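Local coordinates for pesticidal crystal protein Cry2Aa (Bacillus thuringiensis serovar kurstaki, PDB 1I5P), which promotes colloid-osmotic lysis by binding to the midgut epithelial cells of both dipteran and lepidopteran insect larvae, at residues S542-L547 and V625-P630; N562-T567 and I592-A597; R43-L48 and G413-F418. One frame throughout, in Å; residues are numbered along the deposited sequence.

Contact 1 of 3, residues S542-L547 and V625-P630; sequences SYNLYL and VPTNLP
Asn-544 and Val-625 form an antiparallel hydrogen-bonded pair between strands 541-550 and 617-626, within the lectin-like jelly roll at the C-terminal end of the toxin. Both backbone bonds are nearly straight: Asn-544 N reaches Val-625 O at 2.7 Å with an N-H...O angle of 167°, and Val-625 N returns to Asn-544 O at 3.0 Å. The side chains of this pair lie on one face of the sheet, together with Tyr-546. There Val-625 CG2 meets the Tyr-546 ring at CD1 (3.8 Å), the valine branch and the ring crossing at a slant. The Tyr-543 ring instead turns its edge to the chain, with CD2 3.7 Å from Pro-626 N and the carbon Val-625 C near the ring plane.

From Pro-626 to Leu-629 the chain forms a type I beta turn. With CG placed beside its backbone N (chi1 -84°), Asn-544 brings ND2 within 3.3 Å of Thr-627 CA. A water ties the turn to this face: it accepts from Asn-544 ND2 at 3.0 Å, bonds to Tyr-546 OH in the plane of that ring, and donates weakly to Leu-629 O. Thr-627 CG2 rests 3.4 Å from Ser-542 O.

On its other flank, strand 541-550 pairs with strand 585-597, while Leu-545, pointing away from this contact, packs on strand 555-561, as does Leu-547.

Contact 2 of 3, residues N562-T567 and I592-A597; sequences NGRVYT and IGNIVA
The two hydrogen bonds between the segments both use the Asn-562 amide, once as acceptor and once as donor, so that it grips the backbone of Val-596 at two points. Val-596 N donates to Asn-562 OD1 at 2.9 Å (N-H...O angle 167°); Asn-562 ND2 donates to Val-596 O in the carbonyl plane, a longer and more bent bond of 3.2 Å and 144°.

A second polar group gathers near Asn-594 O. Arg-564, extended from CG to NE, donates from NH1 to Tyr-566 OH at 3.0 Å, close to the guanidinium plane, which helps fix the hydroxyl. Tyr-566 OH in turn lies 2.6 Å from Asn-594 O. Arg-564 NH1 is also near that carbonyl, but at an angle too poor for a bond. Another carbonyl oxygen, Ile-592 O, lies 3.3 Å from Tyr-566 CD2.

Among the apolar contacts, Tyr-566 CB meets Ile-592 CG2 at 3.5 Å, and the tyrosine ring runs on past Gly-593 CA.

Strands 564-567 and 592-597 run roughly antiparallel at 158°, with axes 7.5 Å apart, and no backbone-to-backbone hydrogen bond joins them. They belong to different sheets, as expected of facing layers in a beta sandwich, and Ile-592 with Gly-593 forms a classic beta bulge opposite Leu-545.

Contact 3 of 3, residues R43-L48 and G413-F418; sequences RTDHSL and GNSNYF
A water held between His-46 and Ser-415 accepts from His-46 N at 2.7 Å and meets Ser-415 OG at 2.9 Å; it also lies 2.5 Å from Ser-415 O, too short to be reliable. A second water repeats the bridge further along, accepting from Tyr-417 N (2.9 Å) and donating to His-46 O; it sits above one face of the Phe-418 ring, toward the rim. No direct hydrogen bond joins the segments; the waters and Arg-375 supply the polar links.

His-46 and Asn-414 form a flat stack. A trans chi1 of 177° swings the His-46 ring away from its own N and over the Asn-414 amide, the planes only 10° apart and Asn-414 CG 3.7 Å above the ring plane, offset toward the rim. Asn-414 CB adds a CH-pi contact to the same ring, while His-46 NE2 is hydrogen-bonded to Glu-243 of helix 238-259.

The contact joins the chain leaving helix 31-44 to the middle, beta-prism domain, where 415-416 is a weakly bonded outer strand beside strand 373-377.

Asp-45 sends OD2 to Tyr-417 CD2 at 3.5 Å, the carboxylate turned 72° from the ring. Its OD1 makes a salt bridge with Arg-375, whose NH1 also bonds to Ser-415 OG and so connects the two segments. Leu-48 CD1 approaches the edge of the Phe-418 ring at CE2 (4.2 Å), beside Thr-246 of helix 238-259.

How the contacts relate
Contacts 1 and 2 are neighbours in the C-terminal domain, their centres 11 Å apart, with contact 2 nested along the chain inside the loop that contact 1 closes. They share a sheet: strands 541-550 and 585-597 are adjacent, and probable hydrogen bonds run from Ile-595 N to Tyr-543 O (2.7 Å) and from Leu-545 N to Gly-593 O (2.8 Å). Contact 1 thus extends this sheet through strand 617-626, whereas contact 2 leads across to the other layer. Contact 3 closes earlier in the chain and lies on the opposite side of its centre; its nearest atoms are about 26 Å from contact 1 and about 28 Å from contact 2.

Contact 1 of 3, residues S542-L547 and V625-P630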
# COMPACT_ATOMS: atom_id res chain seq x y z
N SER A 542 -17.35 -7.45 20.22
CA SER A 542 -16.67 -8.73 20.21
C SER A 542 -16.44 -9.16 18.77
O SER A 542 -17.31 -9.02 17.91
CB SER A 542 -17.50 -9.79 20.93
OG SER A 542 -17.26 -9.73 22.33
N TYR A 543 -15.25 -9.69 18.50
CA TYR A 543 -14.89 -10.13 17.16
C TYR A 543 -14.19 -11.47 17.17
O TYR A 543 -13.66 -11.90 18.19
CB TYR A 543 -13.93 -9.13 16.50
CG TYR A 543 -14.42 -7.70 16.34
CD1 TYR A 543 -14.29 -6.78 17.38
CD2 TYR A 543 -14.98 -7.27 15.14
CE1 TYR A 543 -14.71 -5.45 17.22
CE2 TYR A 543 -15.41 -5.95 14.97
CZ TYR A 543 -15.27 -5.05 16.01
OH TYR A 543 -15.70 -3.75 15.84
N ASN A 544 -14.19 -12.12 16.01
CA ASN A 544 -13.45 -13.37 15.86
C ASN A 544 -12.12 -12.88 15.32
O ASN A 544 -12.06 -12.14 14.34
CB ASN A 544 -14.10 -14.29 14.83
CG ASN A 544 -15.21 -15.13 15.41
OD1 ASN A 544 -15.10 -15.63 16.52
ND2 ASN A 544 -16.28 -15.30 14.64
N LEU A 545 -11.04 -13.27 16.00
CA LEU A 545 -9.72 -12.88 15.57
C LEU A 545 -9.17 -13.89 14.58
O LEU A 545 -9.12 -15.09 14.86
CB LEU A 545 -8.77 -12.78 16.77
CG LEU A 545 -7.30 -12.50 16.45
CD1 LEU A 545 -7.14 -11.11 15.84
CD2 LEU A 545 -6.48 -12.60 17.74
N TYR A 546 -8.78 -13.39 13.41
CA TYR A 546 -8.20 -14.22 12.37
C TYR A 546 -6.79 -13.74 12.12
O TYR A 546 -6.54 -12.54 12.00
CB TYR A 546 -8.99 -14.11 11.06
CG TYR A 546 -10.34 -14.79 11.04
CD1 TYR A 546 -11.47 -14.15 11.56
CD2 TYR A 546 -10.50 -16.07 10.50
CE1 TYR A 546 -12.72 -14.77 11.55
CE2 TYR A 546 -11.74 -16.70 10.48
CZ TYR A 546 -12.85 -16.04 11.01
OH TYR A 546 -14.08 -16.66 11.00
N LEU A 547 -5.84 -14.67 12.05
CA LEU A 547 -4.47 -14.29 11.77
C LEU A 547 -4.13 -14.87 10.41
O LEU A 547 -4.22 -16.08 10.20
CB LEU A 547 -3.50 -14.84 12.82
CG LEU A 547 -3.64 -14.27 14.24
CD1 LEU A 547 -2.49 -14.77 15.10
CD2 LEU A 547 -3.63 -12.75 14.20
N VAL A 625 -13.03 -9.76 12.79
CA VAL A 625 -14.25 -9.88 12.01
C VAL A 625 -15.46 -10.08 12.92
O VAL A 625 -15.38 -10.80 13.92
CB VAL A 625 -14.13 -11.07 11.03
CG1 VAL A 625 -15.35 -11.16 10.14
CG2 VAL A 625 -12.85 -10.91 10.20
N PRO A 626 -16.59 -9.43 12.60
CA PRO A 626 -17.78 -9.59 13.44
C PRO A 626 -18.05 -11.08 13.59
O PRO A 626 -18.03 -11.83 12.61
CB PRO A 626 -18.84 -8.85 12.64
CG PRO A 626 -18.05 -7.69 12.10
CD PRO A 626 -16.83 -8.42 11.56
N THR A 627 -18.30 -11.49 14.82
CA THR A 627 -18.53 -12.90 15.15
C THR A 627 -19.62 -13.61 14.34
O THR A 627 -19.55 -14.83 14.16
CB THR A 627 -18.86 -13.06 16.65
OG1 THR A 627 -20.14 -12.49 16.93
CG2 THR A 627 -17.81 -12.33 17.49
N ASN A 628 -20.61 -12.88 13.87
CA ASN A 628 -21.69 -13.51 13.11
C ASN A 628 -21.51 -13.40 11.60
O ASN A 628 -22.46 -13.62 10.84
CB ASN A 628 -23.04 -12.90 13.53
CG ASN A 628 -23.03 -11.38 13.48
OD1 ASN A 628 -21.97 -10.75 13.39
ND2 ASN A 628 -24.22 -10.78 13.57
N LEU A 629 -20.30 -13.09 11.17
CA LEU A 629 -20.01 -12.97 9.75
C LEU A 629 -18.86 -13.88 9.35
O LEU A 629 -17.73 -13.42 9.14
CB LEU A 629 -19.67 -11.52 9.39
CG LEU A 629 -20.77 -10.47 9.60
CD1 LEU A 629 -20.25 -9.11 9.18
CD2 LEU A 629 -22.01 -10.84 8.79
N PRO A 630 -19.12 -15.19 9.27
CA PRO A 630 -18.05 -16.12 8.89
C PRO A 630 -17.62 -15.87 7.44
O PRO A 630 -18.39 -15.37 6.63
CB PRO A 630 -18.70 -17.48 9.08
CG PRO A 630 -20.14 -17.20 8.75
CD PRO A 630 -20.38 -15.91 9.50
O HOH W 1 -16.24 -14.54 11.72

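Contact 2 of 3, residues N562-T567 and I592-A597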
# COMPACT_ATOMS: atom_id res chain seq x y z
N ASN A 562 -7.18 -10.16 26.60
CA ASN A 562 -8.30 -10.24 27.53
C ASN A 562 -8.02 -11.28 28.62
O ASN A 562 -8.94 -11.88 29.17
CB ASN A 562 -9.58 -10.65 26.80
CG ASN A 562 -10.00 -9.65 25.73
OD1 ASN A 562 -10.59 -10.03 24.71
ND2 ASN A 562 -9.71 -8.37 25.96
N GLY A 563 -6.75 -11.48 28.93
CA GLY A 563 -6.40 -12.46 29.94
C GLY A 563 -6.64 -13.88 29.45
O GLY A 563 -6.50 -14.84 30.20
N ARG A 564 -6.99 -14.01 28.17
CA ARG A 564 -7.23 -15.32 27.58
C ARG A 564 -6.03 -15.73 26.73
O ARG A 564 -5.43 -14.89 26.04
CB ARG A 564 -8.48 -15.29 26.69
CG ARG A 564 -9.69 -14.59 27.29
CD ARG A 564 -10.87 -14.64 26.31
NE ARG A 564 -11.89 -13.64 26.59
CZ ARG A 564 -12.91 -13.37 25.78
NH1 ARG A 564 -13.06 -14.02 24.64
NH2 ARG A 564 -13.79 -12.43 26.11
N VAL A 565 -5.68 -17.01 26.77
CA VAL A 565 -4.55 -17.50 25.99
C VAL A 565 -5.04 -18.54 24.99
O VAL A 565 -5.49 -19.62 25.37
CB VAL A 565 -3.49 -18.17 26.89
CG1 VAL A 565 -2.27 -18.54 26.05
CG2 VAL A 565 -3.10 -17.23 28.01
N TYR A 566 -4.96 -18.21 23.70
CA TYR A 566 -5.38 -19.14 22.67
C TYR A 566 -4.15 -19.77 22.04
O TYR A 566 -3.21 -19.08 21.66
CB TYR A 566 -6.19 -18.42 21.58
CG TYR A 566 -7.40 -17.68 22.09
CD1 TYR A 566 -7.29 -16.40 22.62
CD2 TYR A 566 -8.67 -18.26 22.03
CE1 TYR A 566 -8.41 -15.71 23.08
CE2 TYR A 566 -9.80 -17.58 22.49
CZ TYR A 566 -9.66 -16.31 23.01
OH TYR A 566 -10.77 -15.64 23.45
N THR A 567 -4.17 -21.10 21.92
CA THR A 567 -3.05 -21.82 21.34
C THR A 567 -3.47 -22.60 20.10
O THR A 567 -4.38 -23.42 20.15
CB THR A 567 -2.44 -22.80 22.36
OG1 THR A 567 -2.08 -22.08 23.55
CG2 THR A 567 -1.20 -23.46 21.78
N ILE A 592 -8.42 -17.74 15.41
CA ILE A 592 -7.89 -17.82 16.77
C ILE A 592 -9.00 -17.95 17.80
O ILE A 592 -8.89 -18.72 18.74
CB ILE A 592 -7.05 -16.58 17.11
CG1 ILE A 592 -5.93 -16.40 16.07
CG2 ILE A 592 -6.45 -16.72 18.49
CD1 ILE A 592 -5.03 -17.61 15.91
N GLY A 593 -10.06 -17.18 17.62
CA GLY A 593 -11.16 -17.24 18.56
C GLY A 593 -11.83 -15.90 18.78
O GLY A 593 -11.43 -14.88 18.20
N ASN A 594 -12.85 -15.90 19.63
CA ASN A 594 -13.59 -14.70 19.94
C ASN A 594 -12.86 -13.82 20.95
O ASN A 594 -12.34 -14.30 21.95
CB ASN A 594 -14.97 -15.08 20.49
CG ASN A 594 -15.78 -13.88 20.93
OD1 ASN A 594 -15.64 -13.41 22.06
ND2 ASN A 594 -16.61 -13.37 20.03
N ILE A 595 -12.81 -12.52 20.67
CA ILE A 595 -12.15 -11.58 21.55
C ILE A 595 -13.01 -10.34 21.74
O ILE A 595 -13.90 -10.06 20.93
CB ILE A 595 -10.75 -11.16 21.00
CG1 ILE A 595 -10.90 -10.27 19.76
CG2 ILE A 595 -9.94 -12.40 20.66
CD1 ILE A 595 -10.97 -8.78 20.09
N VAL A 596 -12.76 -9.61 22.82
CA VAL A 596 -13.51 -8.40 23.12
C VAL A 596 -12.63 -7.17 23.01
O VAL A 596 -11.63 -7.06 23.71
CB VAL A 596 -14.10 -8.44 24.54
CG1 VAL A 596 -15.14 -7.32 24.69
CG2 VAL A 596 -14.72 -9.80 24.83
N ALA A 597 -13.01 -6.24 22.13
CA ALA A 597 -12.26 -5.00 21.97
C ALA A 597 -12.81 -4.01 23.00
O ALA A 597 -13.52 -3.06 22.65
CB ALA A 597 -12.45 -4.45 20.55

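Contact 3 of 3, residues R43-L48 and G413-F418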
# COMPACT_ATOMS: atom_id res chain seq x y z
N ARG A 43 -4.96 15.89 -12.70
CA ARG A 43 -4.79 17.17 -13.36
C ARG A 43 -3.63 18.04 -12.88
O ARG A 43 -2.91 18.62 -13.69
CB ARG A 43 -6.09 17.98 -13.23
CG ARG A 43 -6.06 19.35 -13.90
CD ARG A 43 -7.37 20.11 -13.69
NE ARG A 43 -7.52 20.67 -12.34
CZ ARG A 43 -6.96 21.81 -11.93
NH1 ARG A 43 -6.20 22.52 -12.76
NH2 ARG A 43 -7.17 22.25 -10.70
N THR A 44 -3.45 18.11 -11.57
CA THR A 44 -2.42 18.97 -10.98
C THR A 44 -1.20 18.32 -10.37
O THR A 44 -0.17 18.97 -10.19
CB THR A 44 -3.03 19.84 -9.87
OG1 THR A 44 -3.28 19.00 -8.73
CG2 THR A 44 -4.35 20.46 -10.32
N ASP A 45 -1.28 17.04 -10.03
CA ASP A 45 -0.14 16.40 -9.40
C ASP A 45 0.67 15.46 -10.24
O ASP A 45 0.35 15.19 -11.41
CB ASP A 45 -0.59 15.69 -8.12
CG ASP A 45 -1.07 16.66 -7.06
OD1 ASP A 45 -0.49 17.76 -6.95
OD2 ASP A 45 -2.03 16.33 -6.34
N HIS A 46 1.74 14.97 -9.64
CA HIS A 46 2.62 14.05 -10.31
C HIS A 46 1.99 12.67 -10.30
O HIS A 46 2.14 11.92 -9.35
CB HIS A 46 3.99 14.01 -9.62
CG HIS A 46 4.93 13.01 -10.21
ND1 HIS A 46 5.22 12.97 -11.56
CD2 HIS A 46 5.64 12.01 -9.64
CE1 HIS A 46 6.07 11.99 -11.79
NE2 HIS A 46 6.34 11.39 -10.65
N SER A 47 1.25 12.36 -11.36
CA SER A 47 0.65 11.05 -11.49
C SER A 47 1.79 10.32 -12.18
O SER A 47 2.67 10.96 -12.74
CB SER A 47 -0.58 11.09 -12.39
OG SER A 47 -0.23 11.40 -13.73
N LEU A 48 1.80 9.00 -12.16
CA LEU A 48 2.90 8.32 -12.84
C LEU A 48 2.33 7.82 -14.15
O LEU A 48 2.66 6.73 -14.58
CB LEU A 48 3.39 7.14 -12.01
CG LEU A 48 4.30 7.44 -10.82
CD1 LEU A 48 3.59 8.34 -9.81
CD2 LEU A 48 4.71 6.12 -10.20
N GLY A 413 9.98 21.26 -8.62
CA GLY A 413 10.05 19.97 -9.28
C GLY A 413 8.81 19.16 -8.95
O GLY A 413 7.84 19.72 -8.43
N ASN A 414 8.81 17.87 -9.23
CA ASN A 414 7.65 17.04 -8.93
C ASN A 414 7.43 16.89 -7.43
O ASN A 414 8.39 16.70 -6.68
CB ASN A 414 7.80 15.63 -9.50
CG ASN A 414 7.86 15.59 -11.01
OD1 ASN A 414 7.14 16.31 -11.69
ND2 ASN A 414 8.71 14.72 -11.54
N SER A 415 6.18 16.98 -7.00
CA SER A 415 5.87 16.79 -5.59
C SER A 415 5.24 15.40 -5.54
O SER A 415 4.59 14.97 -6.50
CB SER A 415 4.87 17.83 -5.08
OG SER A 415 3.54 17.49 -5.42
N ASN A 416 5.45 14.70 -4.44
CA ASN A 416 4.92 13.35 -4.28
C ASN A 416 3.75 13.37 -3.32
O ASN A 416 3.85 13.82 -2.19
CB ASN A 416 6.03 12.44 -3.77
CG ASN A 416 7.30 12.58 -4.59
OD1 ASN A 416 7.34 12.18 -5.76
ND2 ASN A 416 8.33 13.18 -4.00
N TYR A 417 2.61 12.87 -3.80
CA TYR A 417 1.39 12.86 -3.02
C TYR A 417 0.35 11.98 -3.70
O TYR A 417 0.32 11.90 -4.93
CB TYR A 417 0.85 14.29 -2.91
CG TYR A 417 -0.57 14.39 -2.43
CD1 TYR A 417 -0.87 14.31 -1.07
CD2 TYR A 417 -1.64 14.52 -3.33
CE1 TYR A 417 -2.18 14.35 -0.61
CE2 TYR A 417 -2.96 14.57 -2.88
CZ TYR A 417 -3.22 14.47 -1.52
OH TYR A 417 -4.52 14.47 -1.07
N PHE A 418 -0.47 11.31 -2.91
CA PHE A 418 -1.54 10.46 -3.44
C PHE A 418 -2.77 10.66 -2.55
O PHE A 418 -2.64 10.65 -1.32
CB PHE A 418 -1.12 8.99 -3.44
CG PHE A 418 0.18 8.72 -4.14
CD1 PHE A 418 1.39 8.78 -3.44
CD2 PHE A 418 0.21 8.43 -5.50
CE1 PHE A 418 2.61 8.54 -4.09
CE2 PHE A 418 1.42 8.20 -6.16
CZ PHE A 418 2.62 8.26 -5.45
O HOH W 2 2.82 11.62 -6.46
O HOH W 3 2.21 15.44 -7.04